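PDB 5Z7R: short-chain-enoyl-CoA hydratase from Clostridium acetobutylicum, which catalyses the reversible hydration of crotonyl-CoA and other short-chain enoyl-CoA thioesters to (3S)-3-hydroxyacyl-CoA, a step of butanoate metabolism. Local coordinates for residues 3-8 and 30-35; 26-31 and 61-66; 95-100 and 210-215; 124-129 and 183-188. All coordinates share one frame; numbering follows the deposited sequence.

Interaction 1: residues 3-8 and 30-35; sequences LNNVIL and SDTLKE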
loop_
_atom_site.group_PDB
_atom_site.type_symbol
_atom_site.label_atom_id
_atom_site.label_comp_id
_atom_site.label_asym_id
_atom_site.label_seq_id
_atom_site.Cartn_x
_atom_site.Cartn_y
_atom_site.Cartn_z
ATOM N N LEU A 3 19.738 -35.751 3.503
ATOM C CA LEU A 3 19.394 -35.067 2.246
ATOM C C LEU A 3 19.839 -35.834 1.031
ATOM O O LEU A 3 21.013 -36.166 0.943
ATOM C CB LEU A 3 20.108 -33.716 2.209
ATOM C CG LEU A 3 19.917 -32.809 3.416
ATOM C CD1 LEU A 3 20.845 -31.610 3.320
ATOM C CD2 LEU A 3 18.471 -32.384 3.499
ATOM N N ASN A 4 18.945 -36.103 0.082
ATOM C CA ASN A 4 19.403 -36.734 -1.159
ATOM C C ASN A 4 18.915 -36.088 -2.459
ATOM O O ASN A 4 18.982 -36.694 -3.526
ATOM C CB ASN A 4 19.173 -38.257 -1.126
ATOM C CG ASN A 4 17.731 -38.633 -0.857
ATOM O OD1 ASN A 4 17.379 -39.092 0.234
ATOM N ND2 ASN A 4 16.889 -38.456 -1.858
ATOM N N ASN A 5 18.447 -34.842 -2.363
ATOM C CA ASN A 5 18.229 -33.971 -3.538
ATOM C C ASN A 5 19.069 -32.664 -3.474
ATOM O O ASN A 5 19.253 -31.972 -4.486
ATOM C CB ASN A 5 16.724 -33.649 -3.698
ATOM C CG ASN A 5 15.906 -34.823 -4.224
ATOM O OD1 ASN A 5 16.444 -35.794 -4.736
ATOM N ND2 ASN A 5 14.593 -34.720 -4.116
ATOM N N VAL A 6 19.618 -32.373 -2.296
ATOM C CA VAL A 6 20.278 -31.107 -2.005
ATOM C C VAL A 6 21.556 -31.266 -1.196
ATOM O O VAL A 6 21.524 -31.781 -0.089
ATOM C CB VAL A 6 19.334 -30.225 -1.168
ATOM C CG1 VAL A 6 19.952 -28.843 -0.898
ATOM C CG2 VAL A 6 17.985 -30.140 -1.876
ATOM N N ILE A 7 22.663 -30.768 -1.719
ATOM C CA ILE A 7 23.914 -30.795 -1.002
ATOM C C ILE A 7 24.135 -29.475 -0.279
ATOM O O ILE A 7 23.853 -28.425 -0.835
ATOM C CB ILE A 7 25.083 -31.029 -1.980
ATOM C CG1 ILE A 7 24.841 -32.293 -2.808
ATOM C CG2 ILE A 7 26.384 -31.143 -1.204
ATOM C CD1 ILE A 7 25.716 -32.405 -4.036
ATOM N N LEU A 8 24.673 -29.515 0.930
ATOM C CA LEU A 8 25.008 -28.295 1.641
ATOM C C LEU A 8 26.440 -28.278 2.168
ATOM O O LEU A 8 26.799 -29.153 2.958
ATOM C CB LEU A 8 24.066 -28.109 2.822
ATOM C CG LEU A 8 24.455 -26.958 3.775
ATOM C CD1 LEU A 8 24.222 -25.589 3.139
ATOM C CD2 LEU A 8 23.690 -27.045 5.084
ATOM N N SER A 30 8.222 -32.140 -4.310
ATOM C CA SER A 30 7.918 -31.891 -2.887
ATOM C C SER A 30 9.092 -32.245 -1.952
ATOM O O SER A 30 9.402 -31.465 -1.028
ATOM C CB SER A 30 6.657 -32.640 -2.457
ATOM O OG SER A 30 5.699 -32.664 -3.500
ATOM N N ASP A 31 9.760 -33.386 -2.195
ATOM C CA ASP A 31 10.883 -33.788 -1.330
ATOM C C ASP A 31 11.988 -32.748 -1.417
ATOM O O ASP A 31 12.644 -32.442 -0.411
ATOM C CB ASP A 31 11.458 -35.170 -1.690
ATOM C CG ASP A 31 10.472 -36.307 -1.476
ATOM O OD1 ASP A 31 9.535 -36.158 -0.668
ATOM O OD2 ASP A 31 10.640 -37.361 -2.129
ATOM N N THR A 32 12.199 -32.213 -2.622
ATOM C CA THR A 32 13.234 -31.199 -2.844
ATOM C C THR A 32 12.892 -29.896 -2.114
ATOM O O THR A 32 13.726 -29.342 -1.372
ATOM C CB THR A 32 13.433 -30.928 -4.342
ATOM O OG1 THR A 32 13.563 -32.163 -5.047
ATOM C CG2 THR A 32 14.668 -30.123 -4.591
ATOM N N LEU A 33 11.659 -29.431 -2.274
ATOM C CA LEU A 33 11.220 -28.237 -1.571
ATOM C C LEU A 33 11.352 -28.413 -0.071
ATOM O O LEU A 33 11.827 -27.513 0.656
ATOM C CB LEU A 33 9.791 -27.918 -1.925
ATOM C CG LEU A 33 9.477 -27.533 -3.373
ATOM C CD1 LEU A 33 7.978 -27.501 -3.605
ATOM C CD2 LEU A 33 10.075 -26.180 -3.743
ATOM N N LYS A 34 10.947 -29.591 0.396
ATOM C CA LYS A 34 11.031 -29.919 1.816
ATOM C C LYS A 34 12.475 -29.860 2.320
ATOM O O LYS A 34 12.768 -29.213 3.323
ATOM C CB LYS A 34 10.413 -31.299 2.062
ATOM C CG LYS A 34 8.881 -31.309 2.048
ATOM C CD LYS A 34 8.284 -31.767 3.376
ATOM C CE LYS A 34 8.471 -33.275 3.579
ATOM N NZ LYS A 34 8.345 -33.691 5.010
ATOM N N GLU A 35 13.381 -30.517 1.601
ATOM C CA GLU A 35 14.798 -30.474 1.955
ATOM C C GLU A 35 15.363 -29.033 1.898
ATOM O O GLU A 35 16.210 -28.644 2.715
ATOM C CB GLU A 35 15.581 -31.418 1.030
ATOM C CG GLU A 35 15.245 -32.901 1.217
ATOM C CD GLU A 35 15.967 -33.842 0.252
ATOM O OE1 GLU A 35 17.212 -33.732 0.088
ATOM O OE2 GLU A 35 15.280 -34.715 -0.325
#
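Glu35 reaches from the first turns of helix 30-45 to the backbone of residues 3-5 and takes two successive amides on one carboxylate oxygen. The bond from Asn5 N to Glu35 OE1 (3.0 Å) is nearly straight and arrives on the syn side of the oxygen, 19° out of the carboxylate plane. Asn4 N also lies 2.9 Å from Glu35 OE1, but its hydrogen is badly aimed and the bond is weak. Glu35 gets this far because its chain is fully extended beyond CG (chi2 177°), with CG itself lying beside the helix backbone N. The methylene part of the acid is flanked by apolar branches: Leu3 CD2 is 3.9 Å from Glu35 CB, Val6 CG2 is 4.0 Å from the same atom, and both residues slide past the glutamate in the opposite sense. Asn5 runs at about a right angle to both Glu35 and Thr32, its amide plane only 16° from that of the carboxylate. Its amide end rests near Thr32 OG1, a hydroxyl that is hydrogen-bonded to Asn29 OD1. Val6 extends its packing to Met36 and Val39 of the same helix and to Val17 of strand 14-19. The result is the helix-on-sheet layering of the crotonase fold: helix 30-45 lies against the edge strand 6-11 of the larger sheet, and an acid of its first turns holds the lead-in to that strand.

Interaction 2: residues 26-31 and 61-66; sequences NALNSD and SFVAGA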
loop_
_atom_site.group_PDB
_atom_site.type_symbol
_atom_site.label_atom_id
_atom_site.label_comp_id
_atom_site.label_asym_id
_atom_site.label_seq_id
_atom_site.Cartn_x
_atom_site.Cartn_y
_atom_site.Cartn_z
ATOM N N ASN A 26 17.881 -31.286 -12.238
ATOM C CA ASN A 26 17.661 -30.594 -10.977
ATOM C C ASN A 26 16.239 -30.064 -10.701
ATOM O O ASN A 26 16.073 -29.097 -9.918
ATOM C CB ASN A 26 18.662 -29.472 -10.866
ATOM C CG ASN A 26 20.065 -29.982 -10.896
ATOM O OD1 ASN A 26 20.430 -30.815 -10.075
ATOM N ND2 ASN A 26 20.867 -29.487 -11.831
ATOM N N ALA A 27 15.227 -30.719 -11.288
ATOM C CA ALA A 27 13.825 -30.290 -11.106
ATOM C C ALA A 27 13.360 -30.359 -9.656
ATOM O O ALA A 27 13.896 -31.127 -8.827
ATOM C CB ALA A 27 12.869 -31.070 -11.987
ATOM N N LEU A 28 12.372 -29.515 -9.366
ATOM C CA LEU A 28 11.802 -29.411 -8.029
ATOM C C LEU A 28 10.594 -30.309 -7.883
ATOM O O LEU A 28 9.693 -30.298 -8.719
ATOM C CB LEU A 28 11.357 -27.988 -7.753
ATOM C CG LEU A 28 12.432 -26.935 -7.914
ATOM C CD1 LEU A 28 11.795 -25.558 -7.893
ATOM C CD2 LEU A 28 13.479 -27.091 -6.819
ATOM N N ASN A 29 10.597 -31.094 -6.818
ATOM C CA ASN A 29 9.421 -31.840 -6.395
ATOM C C ASN A 29 9.282 -31.590 -4.913
ATOM O O ASN A 29 10.137 -30.895 -4.326
ATOM C CB ASN A 29 9.586 -33.325 -6.702
ATOM C CG ASN A 29 10.866 -33.911 -6.116
ATOM O OD1 ASN A 29 11.466 -33.363 -5.176
ATOM N ND2 ASN A 29 11.291 -35.028 -6.676
ATOM N N SER A 30 8.222 -32.140 -4.310
ATOM C CA SER A 30 7.918 -31.891 -2.887
ATOM C C SER A 30 9.092 -32.245 -1.952
ATOM O O SER A 30 9.402 -31.465 -1.028
ATOM C CB SER A 30 6.657 -32.640 -2.457
ATOM O OG SER A 30 5.699 -32.664 -3.500
ATOM N N ASP A 31 9.760 -33.386 -2.195
ATOM C CA ASP A 31 10.883 -33.788 -1.330
ATOM C C ASP A 31 11.988 -32.748 -1.417
ATOM O O ASP A 31 12.644 -32.442 -0.411
ATOM C CB ASP A 31 11.458 -35.170 -1.690
ATOM C CG ASP A 31 10.472 -36.307 -1.476
ATOM O OD1 ASP A 31 9.535 -36.158 -0.668
ATOM O OD2 ASP A 31 10.640 -37.361 -2.129
ATOM N N SER A 61 21.982 -27.859 -16.233
ATOM C CA SER A 61 20.803 -27.270 -15.530
ATOM C C SER A 61 21.068 -26.593 -14.228
ATOM O O SER A 61 21.817 -27.100 -13.381
ATOM C CB SER A 61 19.706 -28.306 -15.251
ATOM O OG SER A 61 18.599 -28.134 -16.115
ATOM N N PHE A 62 20.399 -25.455 -14.069
ATOM C CA PHE A 62 20.226 -24.853 -12.763
ATOM C C PHE A 62 19.103 -25.641 -12.065
ATOM O O PHE A 62 19.375 -26.432 -11.179
ATOM C CB PHE A 62 19.923 -23.356 -12.891
ATOM C CG PHE A 62 19.612 -22.690 -11.588
ATOM C CD1 PHE A 62 20.605 -22.493 -10.639
ATOM C CD2 PHE A 62 18.321 -22.281 -11.303
ATOM C CE1 PHE A 62 20.309 -21.891 -9.437
ATOM C CE2 PHE A 62 18.018 -21.691 -10.112
ATOM C CZ PHE A 62 19.011 -21.478 -9.186
ATOM N N VAL A 63 17.879 -25.331 -12.426
ATOM C CA VAL A 63 16.737 -26.107 -12.057
ATOM C C VAL A 63 15.812 -26.077 -13.257
ATOM O O VAL A 63 15.353 -25.037 -13.646
ATOM C CB VAL A 63 16.083 -25.510 -10.798
ATOM C CG1 VAL A 63 14.761 -26.149 -10.487
ATOM C CG2 VAL A 63 17.008 -25.585 -9.610
ATOM N N ALA A 64 15.554 -27.217 -13.853
ATOM C CA ALA A 64 14.611 -27.287 -14.944
ATOM C C ALA A 64 13.211 -27.641 -14.480
ATOM O O ALA A 64 12.816 -28.783 -14.523
ATOM C CB ALA A 64 15.090 -28.252 -16.000
ATOM N N GLY A 65 12.450 -26.666 -14.045
ATOM C CA GLY A 65 11.060 -26.888 -13.722
ATOM C C GLY A 65 10.701 -27.631 -12.455
ATOM O O GLY A 65 11.487 -27.762 -11.544
ATOM N N ALA A 66 9.471 -28.110 -12.421
ATOM C CA ALA A 66 9.004 -28.918 -11.314
ATOM C C ALA A 66 8.333 -30.163 -11.872
ATOM O O ALA A 66 7.863 -30.159 -13.021
ATOM C CB ALA A 66 8.066 -28.112 -10.397
#
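With chi1 at -60°, Asn26 holds CG beside its own backbone N, and chi2 of -57° turns ND2 toward the carbonyl of Ser61. Leu28 adopts a similar first torsion, which sets its CG against CG1 of Val63. These two side chains cross at about a right angle, Leu28 CG and Val63 CG1 being 3.6 Å apart, and CG1 also faces the backbone oxygen of Asn26. The hydrogen bond from Asn26 ND2 to Ser61 O, 3.0 Å, is bent and weak; the same group also bonds Ala57 O, while its OD1 takes the backbone N of Arg21, so both ends of this buried amide are held. Further along, the backbones meet in a single beta bridge between Leu28 and Ala66. Its hydrogen bond runs from Leu28 N to Gly65 O at 2.9 Å, and Ala66 CA returns a CA-H...O contact to Leu28 O at 3.0 Å. Gly65 takes a positive phi at this point, a conformation that favours glycine. In enoyl-CoA hydratases the loop after this strand supplies an oxyanion-hole amide, and the bridge lies close to the catalytic centre here: Leu28 is about 7 Å, side chain to side chain, from Glu114, a catalytic residue by similarity. Ala27 sets its CB against the backbone of residues 64-65, 3.4 Å from Ala64 O. Beyond the bridge Asn29 occupies the N-cap of helix 30-45, and Phe62 turns away from residues 26-31 to pack on Ile115 and Ala116 of helix 111-117.

Interaction 3: residues 95-100 and 210-215; sequences LLEKPV and SKQAIN
Lys211 points from helix 204-217 straight into the bend formed by residues 96-100. Its aliphatic chain is extended throughout, with CG anti to the backbone N (chi1 -175°), and it delivers NZ to two backbone oxygens. The bond from NZ of Lys211 to O of Leu96 is short, 2.7 Å, and lies in the carbonyl plane at a C=O...N angle of 147°; that from Lys211 NZ to Lys98 O, 3.3 Å, is weak. A salt bridge to Asp120 OD2 gives the buried ammonium a further partner, and since Asp120 also accepts the backbone N of Val100, one acid ties the lysine to the start of strand 100-104. Val100 lies obliquely to the lysine, its CG1 4.0 Å from NZ. One helical turn on, Asn215 brings its amide to the end of Leu95: ND2 is 4.0 Å from Leu95 CD2, and a water accepts from ND2 at 2.8 Å while donating to Leu95 O at 3.2 Å. The other end of that amide, OD1, is bonded by Lys159 of the second subunit. Glu97 turns its carboxylate toward Gln212 but is paired with Arg80 of the third subunit. The contact thus lies where the connection from helix 76-95 to strand 100-104 meets helix 204-217, with helix 30-45 against Leu96 and Lys98, helix 222-236 touching Gln212, and neighbouring subunits packed on helix 204-217.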
loop_
_atom_site.group_PDB
_atom_site.type_symbol
_atom_site.label_atom_id
_atom_site.label_comp_id
_atom_site.label_asym_id
_atom_site.label_seq_id
_atom_site.Cartn_x
_atom_site.Cartn_y
_atom_site.Cartn_z
ATOM N N LEU A 95 13.702 -13.868 2.335
ATOM C CA LEU A 95 13.824 -13.078 3.575
ATOM C C LEU A 95 15.010 -13.479 4.416
ATOM O O LEU A 95 15.384 -12.752 5.364
ATOM C CB LEU A 95 12.543 -13.229 4.426
ATOM C CG LEU A 95 11.322 -12.528 3.840
ATOM C CD1 LEU A 95 10.027 -12.962 4.517
ATOM C CD2 LEU A 95 11.515 -11.005 3.948
ATOM N N LEU A 96 15.573 -14.656 4.119
ATOM C CA LEU A 96 16.729 -15.171 4.862
ATOM C C LEU A 96 17.710 -14.066 5.181
ATOM O O LEU A 96 18.169 -13.354 4.293
ATOM C CB LEU A 96 17.433 -16.252 4.023
ATOM C CG LEU A 96 18.766 -16.795 4.541
ATOM C CD1 LEU A 96 18.619 -17.225 5.991
ATOM C CD2 LEU A 96 19.228 -17.957 3.673
ATOM N N GLU A 97 18.079 -13.943 6.438
ATOM C CA GLU A 97 18.927 -12.845 6.859
ATOM C C GLU A 97 20.421 -12.929 6.483
ATOM O O GLU A 97 21.197 -12.122 6.909
ATOM C CB GLU A 97 18.743 -12.627 8.364
ATOM C CG GLU A 97 17.290 -12.304 8.731
ATOM C CD GLU A 97 17.161 -11.208 9.782
ATOM O OE1 GLU A 97 16.585 -10.114 9.459
ATOM O OE2 GLU A 97 17.635 -11.465 10.926
ATOM N N LYS A 98 20.818 -13.869 5.654
ATOM C CA LYS A 98 22.082 -13.749 4.927
ATOM C C LYS A 98 21.772 -13.573 3.437
ATOM O O LYS A 98 20.810 -14.126 2.945
ATOM C CB LYS A 98 23.015 -14.968 5.111
ATOM C CG LYS A 98 22.628 -16.030 6.142
ATOM C CD LYS A 98 22.855 -15.615 7.582
ATOM C CE LYS A 98 22.583 -16.783 8.529
ATOM N NZ LYS A 98 23.246 -16.626 9.859
ATOM N N PRO A 99 22.614 -12.844 2.704
ATOM C CA PRO A 99 22.464 -12.660 1.276
ATOM C C PRO A 99 22.582 -13.948 0.517
ATOM O O PRO A 99 23.430 -14.770 0.857
ATOM C CB PRO A 99 23.642 -11.799 0.934
ATOM C CG PRO A 99 23.836 -10.980 2.175
ATOM C CD PRO A 99 23.673 -11.984 3.242
ATOM N N VAL A 100 21.750 -14.151 -0.502
ATOM C CA VAL A 100 21.877 -15.335 -1.286
ATOM C C VAL A 100 21.962 -15.042 -2.771
ATOM O O VAL A 100 21.188 -14.261 -3.313
ATOM C CB VAL A 100 20.865 -16.451 -0.896
ATOM C CG1 VAL A 100 19.917 -15.997 0.192
ATOM C CG2 VAL A 100 20.182 -17.082 -2.081
ATOM N N SER A 210 20.674 -4.074 6.196
ATOM C CA SER A 210 20.440 -3.643 4.820
ATOM C C SER A 210 19.512 -4.570 4.059
ATOM O O SER A 210 18.648 -4.103 3.309
ATOM C CB SER A 210 21.753 -3.487 4.017
ATOM O OG SER A 210 22.601 -2.510 4.584
ATOM N N LYS A 211 19.701 -5.877 4.178
ATOM C CA LYS A 211 18.831 -6.787 3.441
ATOM C C LYS A 211 17.376 -6.566 3.874
ATOM O O LYS A 211 16.492 -6.514 3.062
ATOM C CB LYS A 211 19.184 -8.255 3.674
ATOM C CG LYS A 211 18.337 -9.148 2.788
ATOM C CD LYS A 211 18.750 -10.595 2.825
ATOM C CE LYS A 211 17.678 -11.405 2.123
ATOM N NZ LYS A 211 18.157 -12.692 1.633
ATOM N N GLN A 212 17.174 -6.406 5.166
ATOM C CA GLN A 212 15.851 -6.255 5.749
ATOM C C GLN A 212 15.226 -4.909 5.306
ATOM O O GLN A 212 14.074 -4.854 4.857
ATOM C CB GLN A 212 15.961 -6.371 7.283
ATOM C CG GLN A 212 14.738 -5.994 8.084
ATOM C CD GLN A 212 13.713 -7.104 8.153
ATOM O OE1 GLN A 212 13.038 -7.258 9.166
ATOM N NE2 GLN A 212 13.613 -7.900 7.106
ATOM N N ALA A 213 15.984 -3.833 5.409
ATOM C CA ALA A 213 15.465 -2.560 4.990
ATOM C C ALA A 213 15.086 -2.561 3.502
ATOM O O ALA A 213 14.080 -1.980 3.117
ATOM C CB ALA A 213 16.451 -1.460 5.329
ATOM N N ILE A 214 15.846 -3.240 2.664
ATOM C CA ILE A 214 15.543 -3.267 1.236
ATOM C C ILE A 214 14.297 -4.100 0.975
ATOM O O ILE A 214 13.459 -3.725 0.156
ATOM C CB ILE A 214 16.716 -3.812 0.411
ATOM C CG1 ILE A 214 17.897 -2.864 0.521
ATOM C CG2 ILE A 214 16.315 -3.989 -1.046
ATOM C CD1 ILE A 214 19.226 -3.435 0.027
ATOM N N ASN A 215 14.157 -5.224 1.677
ATOM C CA ASN A 215 13.010 -6.096 1.486
ATOM C C ASN A 215 11.758 -5.447 2.000
ATOM O O ASN A 215 10.743 -5.460 1.316
ATOM C CB ASN A 215 13.178 -7.459 2.196
ATOM C CG ASN A 215 13.999 -8.449 1.373
ATOM O OD1 ASN A 215 13.970 -8.431 0.120
ATOM N ND2 ASN A 215 14.692 -9.359 2.065
HETATM O O HOH W 1 14.806 -9.623 4.817
#

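Interaction 4: residues 124-129 and 183-188; sequences ASSNAR and VEPSEL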
loop_
_atom_site.group_PDB
_atom_site.type_symbol
_atom_site.label_atom_id
_atom_site.label_comp_id
_atom_site.label_asym_id
_atom_site.label_seq_id
_atom_site.Cartn_x
_atom_site.Cartn_y
_atom_site.Cartn_z
ATOM N N ALA A 124 24.594 -15.457 -14.032
ATOM C CA ALA A 124 24.316 -16.576 -14.912
ATOM C C ALA A 124 25.534 -16.904 -15.739
ATOM O O ALA A 124 26.423 -16.051 -15.879
ATOM C CB ALA A 124 23.161 -16.253 -15.819
ATOM N N SER A 125 25.552 -18.127 -16.289
ATOM C CA SER A 125 26.561 -18.537 -17.273
ATOM C C SER A 125 25.973 -18.462 -18.675
ATOM O O SER A 125 24.771 -18.639 -18.872
ATOM C CB SER A 125 27.181 -19.922 -16.973
ATOM O OG SER A 125 26.227 -20.968 -16.956
ATOM N N SER A 126 26.826 -18.176 -19.654
ATOM C CA SER A 126 26.337 -17.751 -20.972
ATOM C C SER A 126 25.411 -18.782 -21.606
ATOM O O SER A 126 24.672 -18.465 -22.523
ATOM C CB SER A 126 27.508 -17.376 -21.914
ATOM O OG SER A 126 28.330 -18.502 -22.213
ATOM N N ASN A 127 25.479 -20.016 -21.120
ATOM C CA ASN A 127 24.568 -21.094 -21.531
ATOM C C ASN A 127 23.179 -21.048 -20.889
ATOM O O ASN A 127 22.257 -21.643 -21.420
ATOM C CB ASN A 127 25.203 -22.475 -21.288
ATOM C CG ASN A 127 25.348 -22.825 -19.810
ATOM O OD1 ASN A 127 24.915 -23.901 -19.377
ATOM N ND2 ASN A 127 25.960 -21.939 -19.031
ATOM N N ALA A 128 23.018 -20.334 -19.775
ATOM C CA ALA A 128 21.725 -20.338 -19.077
ATOM C C ALA A 128 20.587 -19.904 -19.979
ATOM O O ALA A 128 20.789 -19.198 -20.952
ATOM C CB ALA A 128 21.770 -19.500 -17.807
ATOM N N ARG A 129 19.397 -20.417 -19.674
ATOM C CA ARG A 129 18.133 -19.956 -20.263
ATOM C C ARG A 129 17.096 -19.694 -19.167
ATOM O O ARG A 129 17.097 -20.356 -18.135
ATOM C CB ARG A 129 17.577 -20.996 -21.222
ATOM C CG ARG A 129 18.538 -21.374 -22.322
ATOM C CD ARG A 129 17.777 -22.009 -23.461
ATOM N NE ARG A 129 18.494 -21.881 -24.727
ATOM C CZ ARG A 129 17.926 -21.534 -25.880
ATOM N NH1 ARG A 129 18.668 -21.467 -26.973
ATOM N NH2 ARG A 129 16.624 -21.239 -25.947
ATOM N N VAL A 183 28.758 -14.593 -17.282
ATOM C CA VAL A 183 30.143 -15.079 -17.395
ATOM C C VAL A 183 30.053 -16.412 -18.113
ATOM O O VAL A 183 28.946 -16.871 -18.412
ATOM C CB VAL A 183 30.835 -15.306 -16.043
ATOM C CG1 VAL A 183 30.984 -14.008 -15.259
ATOM C CG2 VAL A 183 30.103 -16.333 -15.208
ATOM N N GLU A 184 31.199 -17.018 -18.425
ATOM C CA GLU A 184 31.212 -18.330 -19.075
ATOM C C GLU A 184 31.103 -19.388 -18.000
ATOM O O GLU A 184 31.447 -19.128 -16.845
ATOM C CB GLU A 184 32.493 -18.521 -19.902
ATOM C CG GLU A 184 32.530 -17.676 -21.183
ATOM C CD GLU A 184 31.483 -18.082 -22.219
ATOM O OE1 GLU A 184 31.546 -19.221 -22.765
ATOM O OE2 GLU A 184 30.595 -17.243 -22.505
ATOM N N PRO A 185 30.629 -20.592 -18.353
ATOM C CA PRO A 185 30.592 -21.671 -17.352
ATOM C C PRO A 185 31.820 -21.694 -16.458
ATOM O O PRO A 185 31.697 -21.571 -15.231
ATOM C CB PRO A 185 30.519 -22.907 -18.211
ATOM C CG PRO A 185 29.691 -22.450 -19.377
ATOM C CD PRO A 185 30.148 -21.051 -19.661
ATOM N N SER A 186 33.007 -21.750 -17.046
ATOM C CA SER A 186 34.194 -21.913 -16.252
ATOM C C SER A 186 34.399 -20.836 -15.182
ATOM O O SER A 186 35.058 -21.113 -14.169
ATOM C CB SER A 186 35.432 -21.979 -17.166
ATOM O OG SER A 186 36.611 -22.010 -16.382
ATOM N N GLU A 187 33.882 -19.617 -15.408
ATOM C CA GLU A 187 34.013 -18.506 -14.457
ATOM C C GLU A 187 32.884 -18.419 -13.372
ATOM O O GLU A 187 33.055 -17.758 -12.348
ATOM C CB GLU A 187 34.045 -17.184 -15.222
ATOM C CG GLU A 187 35.130 -17.073 -16.292
ATOM C CD GLU A 187 35.132 -15.715 -17.015
ATOM O OE1 GLU A 187 34.060 -15.087 -17.199
ATOM O OE2 GLU A 187 36.220 -15.271 -17.430
ATOM N N LEU A 188 31.743 -19.063 -13.592
ATOM C CA LEU A 188 30.549 -18.865 -12.719
ATOM C C LEU A 188 30.766 -18.901 -11.185
ATOM O O LEU A 188 30.502 -17.926 -10.469
ATOM C CB LEU A 188 29.463 -19.859 -13.109
ATOM C CG LEU A 188 28.105 -19.738 -12.401
ATOM C CD1 LEU A 188 27.743 -18.272 -12.220
ATOM C CD2 LEU A 188 27.022 -20.426 -13.198
#
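Ser126 and Glu184 meet through a short hydrogen bond in which the hydroxyl OG donates to the carboxylate OE2 at 2.6 Å. It approaches from above the carboxylate, 50° out of its plane. Ser126 places OG between its backbone N and carbonyl carbon (chi1 65°), while Glu184, whose CB starts out away from the partner segment, folds back at chi2 (-66°) to bring the acid over the serine. Next to this pair the backbones run parallel for one bridge, Ser125 with Val183. Val183 N donates to Ala124 O at 3.1 Å, whereas Ser126 N gives Val183 O a weak, bent bond of 2.8 Å. The same oxygen receives a CA-H...O contact from Ser125 CA, also 3.1 Å long. Apolar atoms close the sides: Leu188 CD2 lies 3.8 Å from Ser125 CB, and the ring of Pro185 packs on Ser125 and Asn127. What sets these groups in place is the type I turn from Ser125 to Ala128, closed by Ala128 N to Ser125 O, and on the other side the helically wound residues 185-187, which lead into helix 188-201. Further out, Ser125 is bonded through its backbone to Val104, tying strand 121-125 to strand 100-104 on its other flank, and Leu188 packs on Ala103; strand 182-183 is outermost in the larger sheet within the chain. The chemistry changes from a single parallel bridge to a side-chain bond where the strands end; with Glu184 exposed, the donated hydroxyl proton would probably favour its charged form.

Overall arrangement
Interactions 2 and 3 are the buried contacts, whereas 1 and 4 are partly exposed and lie at the outermost strands of the larger sheet, 6-11 and 182-183. Interactions 1 and 2 share Ser30 and Asp31 and touch where Asn5 nears Asn29: the first turns of helix 30-45 are held in 1, the approach 26-28 in 2. Interaction 3 lies across the chain's centre from 2 and 4, and within this set it alone is met by other subunits. A carboxylate captures backbone amides in 1, and an ammonium captures backbone carbonyls in 3; interactions 2 and 4 rest instead on single backbone bridges, lined by apolar groups near the catalytic centre in 2 and finished by a serine-glutamate bond at the surface in 4.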